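Local coordinates for PipY (Synechococcus elongatus, PDB 5NLC), which binds pyridoxal 5'-phosphate and is probably involved in the homeostasis of this vitamin B6 cofactor, at residues T66-G71 against A206-V211; F85-S90 against Q147-M152. All blocks are in the same frame, centred on the assembly; numbering follows the deposited sequence.

Contact 1 of 2, residues T66-G71 against A206-V211; sequences TWHLLG and ATWIRV
His68 and Trp208 meet edge to face across the interior of a TIM-like barrel, a worked example of how strands separated by two others in the sheet can still touch through side chains pointing inward. The imidazole presents its CE1 corner to one face of the indole, offset toward the rim of the six-membered ring, with CE1 3.6 Å from Trp208 CH2. The ring planes stand at 64°. The His68 side chain leaves strand 66-69 toward strand 208-211, and with CG beside the backbone N (chi1 -67°) the ring lies with CE1 at its leading edge. Both its nitrogens are engaged elsewhere, ND1 with His89 and NE2 with His43, and these two bonds fix the rotation of the ring that offers CE1 to the tryptophan.

Further along, Leu70 and Arg210 run alongside in opposite senses. Leu70 CD1 lies 3.8 Å from Arg210 CD, so the leucine touches the aliphatic part of a chain that then bends at chi3 (-65°). Arg210 belongs to the pyridoxal 5'-phosphate site, which is empty in this structure. The chemistry is therefore divided: aromatic packing deeper in the barrel, and beside the cofactor site a greasy contact using only the methylenes of a cationic side chain.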
loop_
_atom_site.group_PDB
_atom_site.type_symbol
_atom_site.label_atom_id
_atom_site.label_comp_id
_atom_site.label_asym_id
_atom_site.label_seq_id
_atom_site.Cartn_x
_atom_site.Cartn_y
_atom_site.Cartn_z
ATOM N N THR A 66 -0.406 9.620 -8.195
ATOM C CA THR A 66 0.396 8.563 -7.686
ATOM C C THR A 66 -0.402 7.233 -7.654
ATOM O O THR A 66 -1.490 7.193 -7.056
ATOM C CB THR A 66 0.872 8.933 -6.290
ATOM O OG1 THR A 66 1.646 10.107 -6.362
ATOM C CG2 THR A 66 1.705 7.880 -5.666
ATOM N N TRP A 67 0.114 6.190 -8.361
ATOM C CA TRP A 67 -0.530 4.897 -8.433
ATOM C C TRP A 67 0.088 3.900 -7.430
ATOM O O TRP A 67 1.335 3.724 -7.389
ATOM C CB TRP A 67 -0.353 4.297 -9.813
ATOM C CG TRP A 67 -1.217 4.991 -10.874
ATOM C CD1 TRP A 67 -0.825 5.944 -11.780
ATOM C CD2 TRP A 67 -2.588 4.813 -11.056
ATOM N NE1 TRP A 67 -1.900 6.348 -12.535
ATOM C CE2 TRP A 67 -2.995 5.646 -12.125
ATOM C CE3 TRP A 67 -3.549 4.005 -10.431
ATOM C CZ2 TRP A 67 -4.347 5.681 -12.595
ATOM C CZ3 TRP A 67 -4.891 4.036 -10.949
ATOM C CH2 TRP A 67 -5.265 4.897 -11.958
ATOM N N HIS A 68 -0.794 3.211 -6.742
ATOM C CA HIS A 68 -0.460 2.273 -5.664
ATOM C C HIS A 68 -0.994 0.903 -6.049
ATOM O O HIS A 68 -2.209 0.789 -6.376
ATOM C CB HIS A 68 -1.164 2.710 -4.380
ATOM C CG HIS A 68 -0.674 4.011 -3.816
ATOM N ND1 HIS A 68 0.162 4.069 -2.733
ATOM C CD2 HIS A 68 -0.882 5.287 -4.187
ATOM C CE1 HIS A 68 0.471 5.329 -2.477
ATOM N NE2 HIS A 68 -0.203 6.096 -3.305
ATOM N N LEU A 69 -0.161 -0.139 -5.994
ATOM C CA LEU A 69 -0.620 -1.479 -6.162
ATOM C C LEU A 69 -0.860 -2.066 -4.786
ATOM O O LEU A 69 0.022 -2.113 -3.937
ATOM C CB LEU A 69 0.416 -2.316 -6.971
ATOM C CG LEU A 69 0.099 -3.794 -7.075
ATOM C CD1 LEU A 69 -1.209 -3.983 -7.826
ATOM C CD2 LEU A 69 1.190 -4.527 -7.815
ATOM N N LEU A 70 -2.088 -2.548 -4.573
ATOM C CA LEU A 70 -2.523 -2.942 -3.288
ATOM C C LEU A 70 -2.711 -4.445 -3.104
ATOM O O LEU A 70 -2.888 -4.880 -1.975
ATOM C CB LEU A 70 -3.842 -2.235 -2.989
ATOM C CG LEU A 70 -3.802 -0.704 -2.993
ATOM C CD1 LEU A 70 -5.232 -0.191 -2.795
ATOM C CD2 LEU A 70 -2.819 -0.182 -2.000
ATOM N N GLY A 71 -2.822 -5.217 -4.165
ATOM C CA GLY A 71 -3.112 -6.614 -4.029
ATOM C C GLY A 71 -1.906 -7.459 -4.382
ATOM O O GLY A 71 -0.825 -6.944 -4.681
ATOM N N ALA A 206 -1.711 4.329 11.459
ATOM C CA ALA A 206 -1.640 4.176 9.961
ATOM C C ALA A 206 -1.232 5.462 9.288
ATOM O O ALA A 206 -1.684 6.564 9.671
ATOM C CB ALA A 206 -2.983 3.746 9.355
ATOM N N THR A 207 -0.417 5.353 8.283
ATOM C CA THR A 207 -0.129 6.493 7.432
ATOM C C THR A 207 -0.794 6.411 6.044
ATOM O O THR A 207 -0.878 7.430 5.360
ATOM C CB THR A 207 1.371 6.692 7.272
ATOM O OG1 THR A 207 1.950 5.547 6.634
ATOM C CG2 THR A 207 2.072 6.979 8.698
ATOM N N TRP A 208 -1.171 5.227 5.587
ATOM C CA TRP A 208 -1.850 5.059 4.312
ATOM C C TRP A 208 -3.086 4.238 4.603
ATOM O O TRP A 208 -2.920 3.138 5.095
ATOM C CB TRP A 208 -1.014 4.235 3.323
ATOM C CG TRP A 208 0.193 4.874 2.759
ATOM C CD1 TRP A 208 1.472 4.449 2.957
ATOM C CD2 TRP A 208 0.273 5.926 1.760
ATOM N NE1 TRP A 208 2.342 5.162 2.156
ATOM C CE2 TRP A 208 1.644 6.116 1.457
ATOM C CE3 TRP A 208 -0.653 6.730 1.123
ATOM C CZ2 TRP A 208 2.085 7.104 0.566
ATOM C CZ3 TRP A 208 -0.212 7.710 0.187
ATOM C CH2 TRP A 208 1.132 7.908 -0.040
ATOM N N ILE A 209 -4.287 4.748 4.314
ATOM C CA ILE A 209 -5.484 3.943 4.359
ATOM C C ILE A 209 -6.103 3.782 2.955
ATOM O O ILE A 209 -5.835 4.583 2.074
ATOM C CB ILE A 209 -6.547 4.490 5.342
ATOM C CG1 ILE A 209 -7.031 5.885 4.933
ATOM C CG2 ILE A 209 -5.943 4.531 6.741
ATOM C CD1 ILE A 209 -8.188 6.394 5.728
ATOM N N ARG A 210 -6.959 2.798 2.805
ATOM C CA ARG A 210 -7.503 2.357 1.489
ATOM C C ARG A 210 -8.992 2.452 1.526
ATOM O O ARG A 210 -9.624 1.675 2.245
ATOM C CB ARG A 210 -7.179 0.855 1.165
ATOM C CG ARG A 210 -5.770 0.491 1.314
ATOM C CD ARG A 210 -5.377 -0.957 0.970
ATOM N NE ARG A 210 -5.908 -2.052 1.785
ATOM C CZ ARG A 210 -5.500 -2.354 3.013
ATOM N NH1 ARG A 210 -4.604 -1.596 3.654
ATOM N NH2 ARG A 210 -5.997 -3.417 3.614
ATOM N N VAL A 211 -9.584 3.346 0.739
ATOM C CA VAL A 211 -11.031 3.497 0.746
ATOM C C VAL A 211 -11.566 3.554 -0.681
ATOM O O VAL A 211 -10.927 4.125 -1.544
ATOM C CB VAL A 211 -11.435 4.776 1.507
ATOM C CG1 VAL A 211 -11.058 4.692 2.976
ATOM C CG2 VAL A 211 -10.682 5.966 0.937
#

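Contact 2 of 2, residues F85-S90 against Q147-M152; sequences FDWIHS and QIRGLM
Strands 87-90 and 147-152 run in the same general direction, their axes inclined at 35° and 7.1 Å apart at closest approach. The backbones converge along their length: the CA atoms of Trp87 and Gln147 are 9.3 Å apart, those of His89 and Met152 only 6.2 Å.

At the wider end Trp87 brings CH2 and CZ3 of its six-membered ring to the start of the Arg149 side chain, with CH2 3.8 Å from Arg149 CB. The arginine, bent at chi2 and chi3, folds back so that CH2 also lies over one face of its guanidinium, whose plane is turned 44° from the indole. The charged end is held by Thr188 and by the carbonyl of Arg186.

The two strands are second neighbours in the parallel sheet of the modified TIM barrel characteristic of fold type III PLP proteins; strand 112-116 runs between them, and the contact spans it through side chains, and at its close end through a side chain on a backbone carbonyl.

There Met152 reaches back to His89. Its CG is anti to the backbone N (chi1 -177°), an extended start that carries SD to 3.6 Å from His89 CB and, as packing, to 3.3 Å from His89 O, while Met152 CB sits 3.3 Å from the same carbonyl oxygen of His89. An alanine at Met152 would keep the CB contact but would probably open a gap beside His89 CB and its carbonyl, where the thioether now packs. The imidazole of His89, bonded to His68, is also hydrogen-bonded through ND1 with Ser191.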
loop_
_atom_site.group_PDB
_atom_site.type_symbol
_atom_site.label_atom_id
_atom_site.label_comp_id
_atom_site.label_asym_id
_atom_site.label_seq_id
_atom_site.Cartn_x
_atom_site.Cartn_y
_atom_site.Cartn_z
ATOM N N PHE A 85 3.572 1.324 -11.505
ATOM C CA PHE A 85 3.171 1.775 -10.186
ATOM C C PHE A 85 4.283 2.585 -9.545
ATOM O O PHE A 85 5.461 2.264 -9.642
ATOM C CB PHE A 85 2.770 0.572 -9.345
ATOM C CG PHE A 85 1.419 -0.019 -9.762
ATOM C CD1 PHE A 85 0.247 0.490 -9.244
ATOM C CD2 PHE A 85 1.352 -1.048 -10.644
ATOM C CE1 PHE A 85 -0.988 -0.004 -9.635
ATOM C CE2 PHE A 85 0.146 -1.576 -11.058
ATOM C CZ PHE A 85 -1.038 -1.063 -10.550
ATOM N N ASP A 86 3.912 3.578 -8.794
ATOM C CA ASP A 86 4.820 4.370 -7.968
ATOM C C ASP A 86 5.109 3.675 -6.606
ATOM O O ASP A 86 6.224 3.723 -6.117
ATOM C CB ASP A 86 4.151 5.747 -7.752
ATOM C CG ASP A 86 3.891 6.450 -9.077
ATOM O OD1 ASP A 86 4.931 6.658 -9.755
ATOM O OD2 ASP A 86 2.711 6.642 -9.476
ATOM N N TRP A 87 4.081 3.070 -6.037
ATOM C CA TRP A 87 4.084 2.345 -4.782
ATOM C C TRP A 87 3.573 0.942 -4.997
ATOM O O TRP A 87 2.518 0.732 -5.692
ATOM C CB TRP A 87 3.140 2.974 -3.727
ATOM C CG TRP A 87 3.675 4.198 -3.071
ATOM C CD1 TRP A 87 3.669 5.424 -3.593
ATOM C CD2 TRP A 87 4.278 4.314 -1.773
ATOM N NE1 TRP A 87 4.258 6.320 -2.743
ATOM C CE2 TRP A 87 4.619 5.663 -1.603
ATOM C CE3 TRP A 87 4.578 3.410 -0.754
ATOM C CZ2 TRP A 87 5.297 6.138 -0.470
ATOM C CZ3 TRP A 87 5.181 3.904 0.418
ATOM C CH2 TRP A 87 5.585 5.219 0.513
ATOM N N ILE A 88 4.264 -0.015 -4.378
ATOM C CA ILE A 88 3.798 -1.394 -4.352
ATOM C C ILE A 88 3.711 -1.796 -2.897
ATOM O O ILE A 88 4.743 -1.866 -2.226
ATOM C CB ILE A 88 4.751 -2.327 -5.147
ATOM C CG1 ILE A 88 4.876 -1.856 -6.573
ATOM C CG2 ILE A 88 4.278 -3.773 -4.982
ATOM C CD1 ILE A 88 5.951 -2.561 -7.364
ATOM N N HIS A 89 2.481 -2.021 -2.391
ATOM C CA HIS A 89 2.268 -2.277 -0.944
ATOM C C HIS A 89 2.379 -3.725 -0.543
ATOM O O HIS A 89 2.515 -4.021 0.630
ATOM C CB HIS A 89 0.906 -1.734 -0.497
ATOM C CG HIS A 89 0.800 -0.248 -0.595
ATOM N ND1 HIS A 89 0.608 0.540 0.518
ATOM C CD2 HIS A 89 0.847 0.604 -1.661
ATOM C CE1 HIS A 89 0.532 1.810 0.138
ATOM N NE2 HIS A 89 0.661 1.881 -1.175
ATOM N N SER A 90 2.384 -4.659 -1.479
ATOM C CA SER A 90 2.147 -6.032 -1.175
ATOM C C SER A 90 3.403 -6.826 -1.354
ATOM O O SER A 90 3.385 -7.928 -1.914
ATOM C CB SER A 90 1.073 -6.549 -2.118
ATOM O OG SER A 90 1.370 -6.207 -3.489
ATOM N N GLN A 147 12.844 1.549 -2.876
ATOM C CA GLN A 147 12.795 2.393 -1.659
ATOM C C GLN A 147 11.841 1.726 -0.726
ATOM O O GLN A 147 10.626 1.871 -0.882
ATOM C CB GLN A 147 12.345 3.832 -1.949
ATOM C CG GLN A 147 13.294 4.600 -2.882
ATOM C CD GLN A 147 12.640 5.857 -3.397
ATOM O OE1 GLN A 147 12.604 6.832 -2.695
ATOM N NE2 GLN A 147 12.017 5.796 -4.575
ATOM N N ILE A 148 12.371 0.964 0.221
ATOM C CA ILE A 148 11.487 0.273 1.228
ATOM C C ILE A 148 11.037 1.316 2.233
ATOM O O ILE A 148 11.888 1.952 2.829
ATOM C CB ILE A 148 12.228 -0.909 1.880
ATOM C CG1 ILE A 148 12.509 -1.959 0.821
ATOM C CG2 ILE A 148 11.343 -1.536 2.985
ATOM C CD1 ILE A 148 13.570 -2.958 1.268
ATOM N N ARG A 149 9.726 1.544 2.413
ATOM C CA ARG A 149 9.293 2.677 3.226
ATOM C C ARG A 149 8.428 2.282 4.404
ATOM O O ARG A 149 8.100 3.145 5.229
ATOM C CB ARG A 149 8.478 3.645 2.331
ATOM C CG ARG A 149 9.306 4.278 1.220
ATOM C CD ARG A 149 10.533 5.031 1.717
ATOM N NE ARG A 149 10.123 6.007 2.695
ATOM C CZ ARG A 149 9.457 7.133 2.402
ATOM N NH1 ARG A 149 9.119 7.939 3.419
ATOM N NH2 ARG A 149 9.148 7.480 1.112
ATOM N N GLY A 150 8.093 1.019 4.518
ATOM C CA GLY A 150 7.219 0.586 5.654
ATOM C C GLY A 150 6.620 -0.775 5.560
ATOM O O GLY A 150 7.107 -1.574 4.838
ATOM N N LEU A 151 5.536 -1.016 6.362
ATOM C CA LEU A 151 4.885 -2.282 6.461
ATOM C C LEU A 151 3.444 -2.135 6.025
ATOM O O LEU A 151 2.868 -1.057 6.252
ATOM C CB LEU A 151 4.858 -2.810 7.912
ATOM C CG LEU A 151 6.164 -3.058 8.591
ATOM C CD1 LEU A 151 5.849 -3.806 9.896
ATOM C CD2 LEU A 151 7.093 -3.865 7.705
ATOM N N MET A 152 2.922 -3.178 5.377
ATOM C CA MET A 152 1.510 -3.323 5.117
ATOM C C MET A 152 0.969 -4.488 5.976
ATOM O O MET A 152 1.513 -5.544 5.982
ATOM C CB MET A 152 1.213 -3.591 3.652
ATOM C CG MET A 152 -0.283 -3.683 3.314
ATOM S SD MET A 152 -0.670 -4.158 1.636
ATOM C CE MET A 152 -2.192 -3.260 1.416
#

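Contacts 1 and 2 lie in one barrel sheet, their centres 9 Å apart, and contact 2 is nested along the chain inside the loop that contact 1 closes: strand 66-69 comes first, then 87-91 and 147-152, and finally 208-211. They join through the neighbouring strands 66-69 and 87-91, where His68 ND1 and His89 NE2 are 2.7 Å apart in a probable hydrogen bond, and Gly71 O and Ser90 OG 2.6 Å apart in another. Trp87 of contact 2 also packs on both His68 and Trp208. The interior is thus tied across several strands, and both contacts adjoin the cofactor site: contact 1 includes Arg210, and Met152 of contact 2 approaches its side chain.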